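Ral guanine nucleotide dissociation stimulator-like 2 (Mus musculus, PDB 4JGW) probably acts as a guanine nucleotide exchange factor for small G proteins and is a putative effector of Ras and/or Rap, associating in vitro with GTP-bound H-Ras and Rap1A. Local coordinates at residues A312-L317 with S342-F347; K293-A298 with A327-T332; R99-E104 with L148-Y153. One frame throughout, in Å; residues are numbered along the deposited sequence.

Contact 1. Residues A312-L317 with S342-F347; sequences AVVSAL and SLCQIF
Val314 reaches from helix 307-318 onto Leu343, Cys344 and Phe347, joining two helices of the mainly helical CDC25-homology (RasGEF) domain. The tight part is its CG2 methyl: with CG1 at chi1 83°, CG2 is left anti to the backbone N, where it meets Cys344 SG at 3.6 Å. CG2 also lies 4.3 Å from Leu343 CB, at the start of that side chain. A branched valine suits this spot, because its two methyls leave the backbone in different directions and serve different neighbours, while a small thiol is consistent with the close approach of the chains, 6.5 Å between Val314 CA and Cys344 CA. Leu343 and Val314 are buried; Leu343 also touches Glu299 of helix 284-303, so the inner side of the contact merges with that helix. Toward the outer side, where Cys344 and Phe347 are partly exposed, the packing slackens. Phe347 is held mainly by other neighbours: its ring meets that of Tyr311 and touches Phe307 and Val310 of helix 307-318. What it gives Val314 is a distant, oblique touch, with CG1 4.5 Å from Phe347 CD1.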
ATOM      1  N   ALA A 312      -1.216  -2.495  16.496  1.00 31.05           N
ATOM      2  CA  ALA A 312      -0.179  -3.409  16.962  1.00 31.09           C
ATOM      3  C   ALA A 312      -0.254  -3.592  18.474  1.00 31.26           C
ATOM      4  O   ALA A 312      -0.224  -4.718  18.969  1.00 31.19           O
ATOM      5  CB  ALA A 312       1.198  -2.916  16.548  1.00 31.00           C
ATOM      6  N   VAL A 313      -0.380  -2.480  19.193  1.00 31.41           N
ATOM      7  CA  VAL A 313      -0.429  -2.496  20.652  1.00 31.78           C
ATOM      8  C   VAL A 313      -1.768  -3.033  21.161  1.00 32.02           C
ATOM      9  O   VAL A 313      -1.797  -3.884  22.048  1.00 31.99           O
ATOM     10  CB  VAL A 313      -0.127  -1.094  21.253  1.00 31.58           C
ATOM     11  CG1 VAL A 313      -0.282  -1.104  22.765  1.00 31.75           C
ATOM     12  CG2 VAL A 313       1.282  -0.646  20.877  1.00 31.47           C
ATOM     13  N   VAL A 314      -2.868  -2.543  20.590  1.00 32.46           N
ATOM     14  CA  VAL A 314      -4.206  -2.943  21.027  1.00 32.91           C
ATOM     15  C   VAL A 314      -4.490  -4.436  20.781  1.00 33.15           C
ATOM     16  O   VAL A 314      -5.095  -5.095  21.628  1.00 33.12           O
ATOM     17  CB  VAL A 314      -5.319  -2.023  20.434  1.00 33.03           C
ATOM     18  CG1 VAL A 314      -5.719  -2.451  19.026  1.00 33.28           C
ATOM     19  CG2 VAL A 314      -6.538  -1.996  21.341  1.00 33.31           C
ATOM     20  N   SER A 315      -4.035  -4.965  19.643  1.00 33.33           N
ATOM     21  CA  SER A 315      -4.231  -6.382  19.325  1.00 33.71           C
ATOM     22  C   SER A 315      -3.366  -7.270  20.215  1.00 34.02           C
ATOM     23  O   SER A 315      -3.773  -8.373  20.586  1.00 34.13           O
ATOM     24  CB  SER A 315      -3.957  -6.669  17.846  1.00 33.63           C
ATOM     25  OG  SER A 315      -2.593  -6.464  17.518  1.00 33.46           O
ATOM     26  N   ALA A 316      -2.176  -6.775  20.552  1.00 34.36           N
ATOM     27  CA  ALA A 316      -1.286  -7.448  21.494  1.00 34.60           C
ATOM     28  C   ALA A 316      -1.899  -7.519  22.893  1.00 34.79           C
ATOM     29  O   ALA A 316      -1.774  -8.533  23.576  1.00 34.84           O
ATOM     30  CB  ALA A 316       0.061  -6.751  21.538  1.00 34.45           C
ATOM     31  N   LEU A 317      -2.564  -6.442  23.306  1.00 35.13           N
ATOM     32  CA  LEU A 317      -3.203  -6.376  24.620  1.00 35.52           C
ATOM     33  C   LEU A 317      -4.524  -7.150  24.689  1.00 35.97           C
ATOM     34  O   LEU A 317      -4.967  -7.528  25.776  1.00 36.01           O
ATOM     35  CB  LEU A 317      -3.413  -4.919  25.050  1.00 35.44           C
ATOM     36  CG  LEU A 317      -2.180  -4.082  25.418  1.00 35.27           C
ATOM     37  CD1 LEU A 317      -2.587  -2.648  25.720  1.00 35.15           C
ATOM     38  CD2 LEU A 317      -1.424  -4.674  26.599  1.00 34.69           C
ATOM     39  N   SER A 342     -11.855   2.495  24.454  1.00 48.47           N
ATOM     40  CA  SER A 342     -12.000   3.476  23.381  1.00 48.87           C
ATOM     41  C   SER A 342     -11.072   3.167  22.205  1.00 49.16           C
ATOM     42  O   SER A 342     -11.431   3.398  21.050  1.00 49.30           O
ATOM     43  CB  SER A 342     -11.733   4.888  23.916  1.00 48.86           C
ATOM     44  OG  SER A 342     -11.869   5.867  22.902  1.00 48.94           O
ATOM     45  N   LEU A 343      -9.885   2.643  22.508  1.00 49.51           N
ATOM     46  CA  LEU A 343      -8.927   2.232  21.481  1.00 49.84           C
ATOM     47  C   LEU A 343      -9.339   0.928  20.804  1.00 50.13           C
ATOM     48  O   LEU A 343      -9.049   0.717  19.625  1.00 50.17           O
ATOM     49  CB  LEU A 343      -7.518   2.093  22.069  1.00 49.78           C
ATOM     50  CG  LEU A 343      -6.769   3.374  22.450  1.00 49.80           C
ATOM     51  CD1 LEU A 343      -5.574   3.049  23.333  1.00 49.48           C
ATOM     52  CD2 LEU A 343      -6.336   4.164  21.217  1.00 49.82           C
ATOM     53  N   CYS A 344     -10.011   0.060  21.557  1.00 50.51           N
ATOM     54  CA  CYS A 344     -10.507  -1.211  21.032  1.00 50.94           C
ATOM     55  C   CYS A 344     -11.650  -1.019  20.036  1.00 51.33           C
ATOM     56  O   CYS A 344     -11.776  -1.781  19.077  1.00 51.38           O
ATOM     57  CB  CYS A 344     -10.946  -2.133  22.173  1.00 50.85           C
ATOM     58  SG  CYS A 344      -9.584  -2.817  23.148  1.00 50.62           S
ATOM     59  N   GLN A 345     -12.470   0.006  20.262  1.00 51.83           N
ATOM     60  CA  GLN A 345     -13.628   0.282  19.405  1.00 52.41           C
ATOM     61  C   GLN A 345     -13.267   0.926  18.060  1.00 52.61           C
ATOM     62  O   GLN A 345     -14.099   0.972  17.151  1.00 52.73           O
ATOM     63  CB  GLN A 345     -14.673   1.125  20.147  1.00 52.48           C
ATOM     64  CG  GLN A 345     -15.372   0.397  21.301  1.00 53.11           C
ATOM     65  CD  GLN A 345     -16.109  -0.864  20.863  1.00 53.95           C
ATOM     66  OE1 GLN A 345     -16.843  -0.863  19.870  1.00 54.45           O
ATOM     67  NE2 GLN A 345     -15.919  -1.946  21.611  1.00 53.70           N
ATOM     68  N   ILE A 346     -12.033   1.417  17.941  1.00 52.86           N
ATOM     69  CA  ILE A 346     -11.525   1.963  16.678  1.00 53.03           C
ATOM     70  C   ILE A 346     -11.338   0.841  15.654  1.00 53.19           C
ATOM     71  O   ILE A 346     -11.586   1.027  14.461  1.00 53.28           O
ATOM     72  CB  ILE A 346     -10.196   2.746  16.877  1.00 53.05           C
ATOM     73  CG1 ILE A 346     -10.404   3.923  17.835  1.00 53.08           C
ATOM     74  CG2 ILE A 346      -9.646   3.249  15.539  1.00 53.00           C
ATOM     75  CD1 ILE A 346      -9.116   4.515  18.375  1.00 52.88           C
ATOM     76  N   PHE A 347     -10.909  -0.324  16.134  1.00 53.33           N
ATOM     77  CA  PHE A 347     -10.711  -1.494  15.282  1.00 53.44           C
ATOM     78  C   PHE A 347     -11.682  -2.616  15.639  1.00 53.44           C
ATOM     79  O   PHE A 347     -12.899  -2.433  15.605  1.00 53.47           O
ATOM     80  CB  PHE A 347      -9.271  -1.993  15.394  1.00 53.48           C
ATOM     81  CG  PHE A 347      -8.249  -1.038  14.839  1.00 53.73           C
ATOM     82  CD1 PHE A 347      -7.594  -0.134  15.674  1.00 53.72           C
ATOM     83  CD2 PHE A 347      -7.930  -1.049  13.481  1.00 53.58           C
ATOM     84  CE1 PHE A 347      -6.642   0.748  15.165  1.00 53.75           C
ATOM     85  CE2 PHE A 347      -6.978  -0.170  12.964  1.00 53.75           C
ATOM     86  CZ  PHE A 347      -6.334   0.730  13.808  1.00 53.67           C
TER

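Contact 2. Residues K293-A298 with A327-T332; sequences KWIRVA and AAWGET
Ile295 and Trp329 meet by apolar contact alone, the CD1 methyl of the isoleucine coming to 4.1 Å from Trp329 CZ3, on the six-membered part of the indole. The approach is oblique. Ile295 is extended beyond CG1 (chi2 164°), which carries CD1 well out from helix 284-303; the ethyl arm lets CD1 reach across to the indole. A second, looser apolar touch runs from the same CD1 to Thr332 CG2, 4.5 Å away. All three residues are buried, and Phe340 of helix 334-344 lies against both Ile295 and the Trp329 ring, so the contact is part of the buried apolar packing of the CDC25-homology (RasGEF) domain, where helix 284-303 meets helix 326-330 and the residues that follow it. The polar interactions are local. Thr332 OG1 donates to Ala328 O at 3.2 Å, tilted 30° from the carbonyl plane, and Glu331 N reaches the same oxygen from the opposite face. Threonine fits here because its hydroxyl turns back to the preceding helical turn while its methyl remains directed at Ile295. The one polar atom of the indole is satisfied as well: Trp329 NE1 bonds to Ile322 O, leaving the benzo end to the isoleucine.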
ATOM      1  N   LYS A 293       1.233   1.617  30.767  1.00 30.49           N
ATOM      2  CA  LYS A 293       2.249   2.252  29.933  1.00 30.14           C
ATOM      3  C   LYS A 293       1.990   2.047  28.439  1.00 29.84           C
ATOM      4  O   LYS A 293       2.028   3.004  27.663  1.00 29.66           O
ATOM      5  CB  LYS A 293       3.647   1.745  30.303  1.00 30.09           C
ATOM      6  CG  LYS A 293       4.790   2.458  29.585  1.00 30.44           C
ATOM      7  CD  LYS A 293       4.883   3.915  30.014  1.00 30.94           C
ATOM      8  CE  LYS A 293       6.041   4.609  29.341  1.00 31.16           C
ATOM      9  NZ  LYS A 293       6.519   5.756  30.156  1.00 32.50           N
ATOM     10  N   TRP A 294       1.729   0.799  28.051  1.00 29.53           N
ATOM     11  CA  TRP A 294       1.463   0.457  26.655  1.00 29.26           C
ATOM     12  C   TRP A 294       0.145   1.033  26.148  1.00 29.24           C
ATOM     13  O   TRP A 294       0.048   1.424  24.981  1.00 29.27           O
ATOM     14  CB  TRP A 294       1.503  -1.058  26.443  1.00 29.25           C
ATOM     15  CG  TRP A 294       2.894  -1.614  26.384  1.00 28.77           C
ATOM     16  CD1 TRP A 294       3.488  -2.430  27.300  1.00 28.36           C
ATOM     17  CD2 TRP A 294       3.869  -1.388  25.355  1.00 28.29           C
ATOM     18  NE1 TRP A 294       4.770  -2.728  26.909  1.00 28.55           N
ATOM     19  CE2 TRP A 294       5.031  -2.104  25.718  1.00 28.13           C
ATOM     20  CE3 TRP A 294       3.875  -0.646  24.165  1.00 28.46           C
ATOM     21  CZ2 TRP A 294       6.187  -2.108  24.931  1.00 28.15           C
ATOM     22  CZ3 TRP A 294       5.026  -0.650  23.383  1.00 28.16           C
ATOM     23  CH2 TRP A 294       6.166  -1.377  23.772  1.00 28.20           C
ATOM     24  N   ILE A 295      -0.859   1.080  27.026  1.00 29.07           N
ATOM     25  CA  ILE A 295      -2.137   1.724  26.723  1.00 29.10           C
ATOM     26  C   ILE A 295      -1.907   3.193  26.356  1.00 29.15           C
ATOM     27  O   ILE A 295      -2.455   3.687  25.366  1.00 29.20           O
ATOM     28  CB  ILE A 295      -3.143   1.608  27.909  1.00 28.94           C
ATOM     29  CG1 ILE A 295      -3.689   0.179  28.012  1.00 28.86           C
ATOM     30  CG2 ILE A 295      -4.299   2.595  27.753  1.00 28.94           C
ATOM     31  CD1 ILE A 295      -4.370  -0.142  29.337  1.00 28.61           C
ATOM     32  N   ARG A 296      -1.086   3.871  27.155  1.00 29.09           N
ATOM     33  CA  ARG A 296      -0.760   5.275  26.937  1.00 29.12           C
ATOM     34  C   ARG A 296       0.075   5.475  25.670  1.00 29.25           C
ATOM     35  O   ARG A 296      -0.107   6.461  24.956  1.00 29.39           O
ATOM     36  CB  ARG A 296      -0.049   5.854  28.168  1.00 28.94           C
ATOM     37  CG  ARG A 296       0.423   7.301  28.032  1.00 28.66           C
ATOM     38  CD  ARG A 296      -0.720   8.289  27.800  1.00 28.49           C
ATOM     39  NE  ARG A 296      -1.658   8.335  28.919  1.00 28.54           N
ATOM     40  CZ  ARG A 296      -1.455   9.012  30.047  1.00 28.11           C
ATOM     41  NH1 ARG A 296      -0.335   9.703  30.226  1.00 28.27           N
ATOM     42  NH2 ARG A 296      -2.373   8.990  31.000  1.00 27.70           N
ATOM     43  N   VAL A 297       0.982   4.539  25.398  1.00 29.42           N
ATOM     44  CA  VAL A 297       1.771   4.556  24.163  1.00 29.69           C
ATOM     45  C   VAL A 297       0.854   4.422  22.942  1.00 29.94           C
ATOM     46  O   VAL A 297       1.035   5.124  21.943  1.00 30.07           O
ATOM     47  CB  VAL A 297       2.862   3.454  24.158  1.00 29.48           C
ATOM     48  CG1 VAL A 297       3.480   3.292  22.767  1.00 29.37           C
ATOM     49  CG2 VAL A 297       3.943   3.775  25.177  1.00 29.58           C
ATOM     50  N   ALA A 298      -0.129   3.528  23.040  1.00 30.16           N
ATOM     51  CA  ALA A 298      -1.129   3.348  21.991  1.00 30.47           C
ATOM     52  C   ALA A 298      -1.943   4.620  21.797  1.00 30.67           C
ATOM     53  O   ALA A 298      -2.248   4.997  20.668  1.00 30.68           O
ATOM     54  CB  ALA A 298      -2.042   2.176  22.315  1.00 30.45           C
ATOM     55  N   ALA A 327      -5.496 -10.647  37.123  1.00 40.40           N
ATOM     56  CA  ALA A 327      -4.947 -10.007  38.315  1.00 40.32           C
ATOM     57  C   ALA A 327      -4.281  -8.688  37.932  1.00 40.24           C
ATOM     58  O   ALA A 327      -4.502  -7.663  38.579  1.00 40.18           O
ATOM     59  CB  ALA A 327      -3.963 -10.930  39.022  1.00 40.31           C
ATOM     60  N   ALA A 328      -3.483  -8.728  36.866  1.00 40.19           N
ATOM     61  CA  ALA A 328      -2.821  -7.539  36.332  1.00 40.24           C
ATOM     62  C   ALA A 328      -3.836  -6.508  35.835  1.00 40.30           C
ATOM     63  O   ALA A 328      -3.740  -5.329  36.180  1.00 40.23           O
ATOM     64  CB  ALA A 328      -1.856  -7.922  35.223  1.00 40.09           C
ATOM     65  N   TRP A 329      -4.808  -6.959  35.041  1.00 40.42           N
ATOM     66  CA  TRP A 329      -5.893  -6.094  34.569  1.00 40.65           C
ATOM     67  C   TRP A 329      -6.703  -5.527  35.737  1.00 40.90           C
ATOM     68  O   TRP A 329      -7.142  -4.374  35.696  1.00 40.85           O
ATOM     69  CB  TRP A 329      -6.816  -6.842  33.600  1.00 40.59           C
ATOM     70  CG  TRP A 329      -6.267  -6.986  32.204  1.00 40.51           C
ATOM     71  CD1 TRP A 329      -5.881  -8.143  31.591  1.00 40.30           C
ATOM     72  CD2 TRP A 329      -6.048  -5.937  31.250  1.00 40.38           C
ATOM     73  NE1 TRP A 329      -5.438  -7.882  30.317  1.00 40.19           N
ATOM     74  CE2 TRP A 329      -5.528  -6.536  30.082  1.00 40.26           C
ATOM     75  CE3 TRP A 329      -6.242  -4.548  31.270  1.00 40.26           C
ATOM     76  CZ2 TRP A 329      -5.196  -5.796  28.942  1.00 40.30           C
ATOM     77  CZ3 TRP A 329      -5.912  -3.811  30.133  1.00 40.18           C
ATOM     78  CH2 TRP A 329      -5.395  -4.440  28.987  1.00 40.19           C
ATOM     79  N   GLY A 330      -6.879  -6.344  36.776  1.00 41.13           N
ATOM     80  CA  GLY A 330      -7.579  -5.936  37.994  1.00 41.41           C
ATOM     81  C   GLY A 330      -6.889  -4.828  38.770  1.00 41.65           C
ATOM     82  O   GLY A 330      -7.529  -4.136  39.563  1.00 41.74           O
ATOM     83  N   GLU A 331      -5.586  -4.661  38.543  1.00 41.84           N
ATOM     84  CA  GLU A 331      -4.803  -3.602  39.190  1.00 42.12           C
ATOM     85  C   GLU A 331      -4.664  -2.348  38.318  1.00 42.23           C
ATOM     86  O   GLU A 331      -4.112  -1.335  38.757  1.00 42.29           O
ATOM     87  CB  GLU A 331      -3.415  -4.120  39.598  1.00 42.14           C
ATOM     88  CG  GLU A 331      -3.416  -5.187  40.695  1.00 42.31           C
ATOM     89  CD  GLU A 331      -3.999  -4.695  42.014  1.00 42.59           C
ATOM     90  OE1 GLU A 331      -3.789  -3.514  42.372  1.00 42.55           O
ATOM     91  OE2 GLU A 331      -4.667  -5.498  42.696  1.00 43.01           O
ATOM     92  N   THR A 332      -5.168  -2.424  37.089  1.00 42.44           N
ATOM     93  CA  THR A 332      -5.127  -1.306  36.146  1.00 42.73           C
ATOM     94  C   THR A 332      -6.154  -0.237  36.530  1.00 42.95           C
ATOM     95  O   THR A 332      -7.311  -0.555  36.813  1.00 42.89           O
ATOM     96  CB  THR A 332      -5.362  -1.798  34.695  1.00 42.71           C
ATOM     97  OG1 THR A 332      -4.346  -2.747  34.344  1.00 42.55           O
ATOM     98  CG2 THR A 332      -5.332  -0.642  33.697  1.00 42.76           C
TER

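Contact 3. Residues R99-E104 with L148-Y153; sequences RLEALE and LLRTGY
Glu104 and Arg150 form a salt bridge at the surface, between the turn after helix 89-101 and the last turn of helix 138-151. The guanidinium presents its NE side. Arg150 NE donates to Glu104 OE2 at 2.8 Å, nearly straight at 164°; OE2 lies in the guanidinium plane and accepts through its syn lone pair. Arg150 NH2 reaches the same oxygen at 3.2 Å, more bent, and makes a weak bond to Glu104 OE1 at 3.3 Å. Both nitrogens thus grip OE2, and the two planes are turned 39° apart instead of lying flat in the usual paired-oxygen fashion. The bend of the arginine at chi3 (55°) brings its NE edge round to the acid.

Beside the ion pair, Thr151 divides its duties: its CG2 methyl packs against Glu104 CG at 4.0 Å, the two side chains crossing at about a right angle, while OG1 bonds back to Phe147 O in the preceding turn. Farther out, a water accepts from Arg150 NH2 at 2.9 Å and donates to Glu101 OE2 at 2.6 Å, so Glu101 is linked through the water to the same NH2 that bonds Glu104. These opposite charges probably favour the charged forms of all three residues.

Next to the ion pair, Glu104 touches Phe147, and Leu100 packs on Leu144 and Phe147 of helix 138-151. Long, flexible charged chains suit this surface, where they can span the gap beside apolar packing. The result is a side-on Arg-Glu salt bridge joining the ends of two helices in the helical N-terminal Ras-GEF (REM) domain.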
ATOM      1  N   ARG A  99       4.329  -2.485 -30.715  1.00 41.03           N
ATOM      2  CA  ARG A  99       3.358  -1.551 -31.283  1.00 41.26           C
ATOM      3  C   ARG A  99       4.025  -0.417 -32.060  1.00 41.41           C
ATOM      4  O   ARG A  99       3.537  -0.011 -33.116  1.00 41.41           O
ATOM      5  CB  ARG A  99       2.430  -1.009 -30.184  1.00 41.27           C
ATOM      6  CG  ARG A  99       1.403   0.035 -30.633  1.00 41.47           C
ATOM      7  CD  ARG A  99       0.392  -0.516 -31.630  1.00 41.80           C
ATOM      8  NE  ARG A  99      -0.496   0.536 -32.125  1.00 42.54           N
ATOM      9  CZ  ARG A  99      -1.366   0.390 -33.122  1.00 42.78           C
ATOM     10  NH1 ARG A  99      -1.484  -0.771 -33.756  1.00 42.49           N
ATOM     11  NH2 ARG A  99      -2.124   1.416 -33.486  1.00 42.99           N
ATOM     12  N   LEU A 100       5.146   0.078 -31.539  1.00 41.66           N
ATOM     13  CA  LEU A 100       5.911   1.132 -32.204  1.00 41.98           C
ATOM     14  C   LEU A 100       6.571   0.636 -33.492  1.00 42.34           C
ATOM     15  O   LEU A 100       6.634   1.369 -34.482  1.00 42.33           O
ATOM     16  CB  LEU A 100       6.963   1.725 -31.257  1.00 41.84           C
ATOM     17  CG  LEU A 100       6.491   2.553 -30.056  1.00 41.73           C
ATOM     18  CD1 LEU A 100       7.645   2.803 -29.093  1.00 41.44           C
ATOM     19  CD2 LEU A 100       5.855   3.874 -30.487  1.00 41.52           C
ATOM     20  N   GLU A 101       7.053  -0.606 -33.468  1.00 42.78           N
ATOM     21  CA  GLU A 101       7.702  -1.227 -34.626  1.00 43.30           C
ATOM     22  C   GLU A 101       6.731  -1.492 -35.775  1.00 43.56           C
ATOM     23  O   GLU A 101       7.084  -1.313 -36.942  1.00 43.63           O
ATOM     24  CB  GLU A 101       8.397  -2.530 -34.222  1.00 43.23           C
ATOM     25  CG  GLU A 101       9.733  -2.331 -33.525  1.00 43.57           C
ATOM     26  CD  GLU A 101      10.225  -3.583 -32.817  1.00 43.96           C
ATOM     27  OE1 GLU A 101       9.661  -4.675 -33.043  1.00 44.12           O
ATOM     28  OE2 GLU A 101      11.187  -3.472 -32.030  1.00 43.96           O
ATOM     29  N   ALA A 102       5.513  -1.912 -35.441  1.00 44.00           N
ATOM     30  CA  ALA A 102       4.467  -2.152 -36.438  1.00 44.48           C
ATOM     31  C   ALA A 102       3.890  -0.839 -36.976  1.00 44.83           C
ATOM     32  O   ALA A 102       2.924  -0.840 -37.748  1.00 45.01           O
ATOM     33  CB  ALA A 102       3.364  -3.019 -35.849  1.00 44.40           C
ATOM     34  N   LEU A 103       4.499   0.272 -36.571  1.00 45.14           N
ATOM     35  CA  LEU A 103       4.008   1.599 -36.905  1.00 45.48           C
ATOM     36  C   LEU A 103       5.086   2.441 -37.591  1.00 45.67           C
ATOM     37  O   LEU A 103       4.907   3.642 -37.806  1.00 45.70           O
ATOM     38  CB  LEU A 103       3.506   2.291 -35.635  1.00 45.51           C
ATOM     39  CG  LEU A 103       2.068   2.818 -35.629  1.00 45.74           C
ATOM     40  CD1 LEU A 103       1.059   1.678 -35.704  1.00 45.75           C
ATOM     41  CD2 LEU A 103       1.830   3.630 -34.378  1.00 45.84           C
ATOM     42  N   GLU A 104       6.198   1.797 -37.940  1.00 45.91           N
ATOM     43  CA  GLU A 104       7.317   2.459 -38.615  1.00 46.13           C
ATOM     44  C   GLU A 104       7.033   2.800 -40.080  1.00 46.19           C
ATOM     45  O   GLU A 104       7.631   3.727 -40.630  1.00 46.27           O
ATOM     46  CB  GLU A 104       8.590   1.614 -38.504  1.00 46.18           C
ATOM     47  CG  GLU A 104       9.364   1.827 -37.210  1.00 46.39           C
ATOM     48  CD  GLU A 104      10.575   0.919 -37.090  1.00 46.77           C
ATOM     49  OE1 GLU A 104      10.395  -0.292 -36.845  1.00 46.96           O
ATOM     50  OE2 GLU A 104      11.710   1.420 -37.234  1.00 47.18           O
ATOM     51  N   LEU A 148      13.959   4.696 -32.087  1.00 55.34           N
ATOM     52  CA  LEU A 148      13.965   6.161 -32.053  1.00 55.53           C
ATOM     53  C   LEU A 148      14.999   6.769 -33.000  1.00 55.70           C
ATOM     54  O   LEU A 148      14.717   7.757 -33.681  1.00 55.74           O
ATOM     55  CB  LEU A 148      14.190   6.665 -30.621  1.00 55.50           C
ATOM     56  CG  LEU A 148      13.065   6.427 -29.605  1.00 55.41           C
ATOM     57  CD1 LEU A 148      13.607   6.423 -28.188  1.00 55.16           C
ATOM     58  CD2 LEU A 148      11.953   7.460 -29.754  1.00 55.32           C
ATOM     59  N   LEU A 149      16.191   6.173 -33.033  1.00 55.94           N
ATOM     60  CA  LEU A 149      17.271   6.617 -33.917  1.00 56.14           C
ATOM     61  C   LEU A 149      16.986   6.266 -35.376  1.00 56.16           C
ATOM     62  O   LEU A 149      17.385   6.995 -36.284  1.00 56.25           O
ATOM     63  CB  LEU A 149      18.611   6.012 -33.479  1.00 56.21           C
ATOM     64  CG  LEU A 149      19.498   6.767 -32.477  1.00 56.51           C
ATOM     65  CD1 LEU A 149      18.858   6.902 -31.096  1.00 56.85           C
ATOM     66  CD2 LEU A 149      20.850   6.078 -32.363  1.00 56.80           C
ATOM     67  N   ARG A 150      16.292   5.149 -35.580  1.00 56.24           N
ATOM     68  CA  ARG A 150      15.912   4.667 -36.908  1.00 56.31           C
ATOM     69  C   ARG A 150      14.853   5.563 -37.551  1.00 56.36           C
ATOM     70  O   ARG A 150      14.853   5.757 -38.769  1.00 56.42           O
ATOM     71  CB  ARG A 150      15.383   3.239 -36.794  1.00 56.35           C
ATOM     72  CG  ARG A 150      15.570   2.364 -38.019  1.00 56.45           C
ATOM     73  CD  ARG A 150      15.580   0.895 -37.611  1.00 56.71           C
ATOM     74  NE  ARG A 150      14.387   0.525 -36.847  1.00 56.82           N
ATOM     75  CZ  ARG A 150      14.373  -0.342 -35.836  1.00 56.98           C
ATOM     76  NH1 ARG A 150      15.490  -0.939 -35.437  1.00 56.97           N
ATOM     77  NH2 ARG A 150      13.233  -0.606 -35.209  1.00 56.96           N
ATOM     78  N   THR A 151      13.956   6.102 -36.727  1.00 56.36           N
ATOM     79  CA  THR A 151      12.896   6.995 -37.197  1.00 56.37           C
ATOM     80  C   THR A 151      13.319   8.466 -37.169  1.00 56.36           C
ATOM     81  O   THR A 151      12.660   9.320 -37.767  1.00 56.43           O
ATOM     82  CB  THR A 151      11.586   6.817 -36.385  1.00 56.39           C
ATOM     83  OG1 THR A 151      11.867   6.910 -34.983  1.00 56.44           O
ATOM     84  CG2 THR A 151      10.943   5.468 -36.683  1.00 56.21           C
ATOM     85  N   GLY A 152      14.421   8.750 -36.475  1.00 56.34           N
ATOM     86  CA  GLY A 152      14.949  10.108 -36.360  1.00 56.29           C
ATOM     87  C   GLY A 152      14.082  11.013 -35.504  1.00 56.26           C
ATOM     88  O   GLY A 152      13.822  12.162 -35.867  1.00 56.24           O
ATOM     89  N   TYR A 153      13.637  10.489 -34.364  1.00 56.23           N
ATOM     90  CA  TYR A 153      12.776  11.229 -33.445  1.00 56.20           C
ATOM     91  C   TYR A 153      13.587  12.222 -32.615  1.00 56.23           C
ATOM     92  O   TYR A 153      14.702  11.924 -32.186  1.00 56.23           O
ATOM     93  CB  TYR A 153      12.017  10.261 -32.531  1.00 56.15           C
ATOM     94  CG  TYR A 153      10.892  10.898 -31.741  1.00 56.02           C
ATOM     95  CD1 TYR A 153       9.619  11.040 -32.292  1.00 55.76           C
ATOM     96  CD2 TYR A 153      11.101  11.352 -30.437  1.00 55.88           C
ATOM     97  CE1 TYR A 153       8.584  11.622 -31.570  1.00 55.72           C
ATOM     98  CE2 TYR A 153      10.072  11.938 -29.706  1.00 55.85           C
ATOM     99  CZ  TYR A 153       8.818  12.069 -30.278  1.00 55.79           C
ATOM    100  OH  TYR A 153       7.798  12.648 -29.561  1.00 55.96           O
TER
HETATM  101  O   HOH W   1      13.139  -1.798 -32.519  1.00 36.18           O

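Contact 3 comes first along the chain, within the N-terminal Ras-GEF (REM) domain, and closes before the others open. Contacts 1 and 2 both lie in the RasGEF domain, with centres about 12 Å apart, and their segments alternate in sequence: 293-298, 312-317, 327-332, 342-347. Helices 284-303 and 307-318 therefore each pair with a later helix, and the two pairs interlock; Val313 CG1 packs 3.7 Å from Ala298 CB, and Leu317 O lies against Trp329 CZ2. Contact 3 lies on the opposite side of the chain's centre, about 58 Å from contact 1 and 68 Å from contact 2 between centres; with nearest atoms about 44 and 51 Å away, it touches neither and belongs to a separate domain.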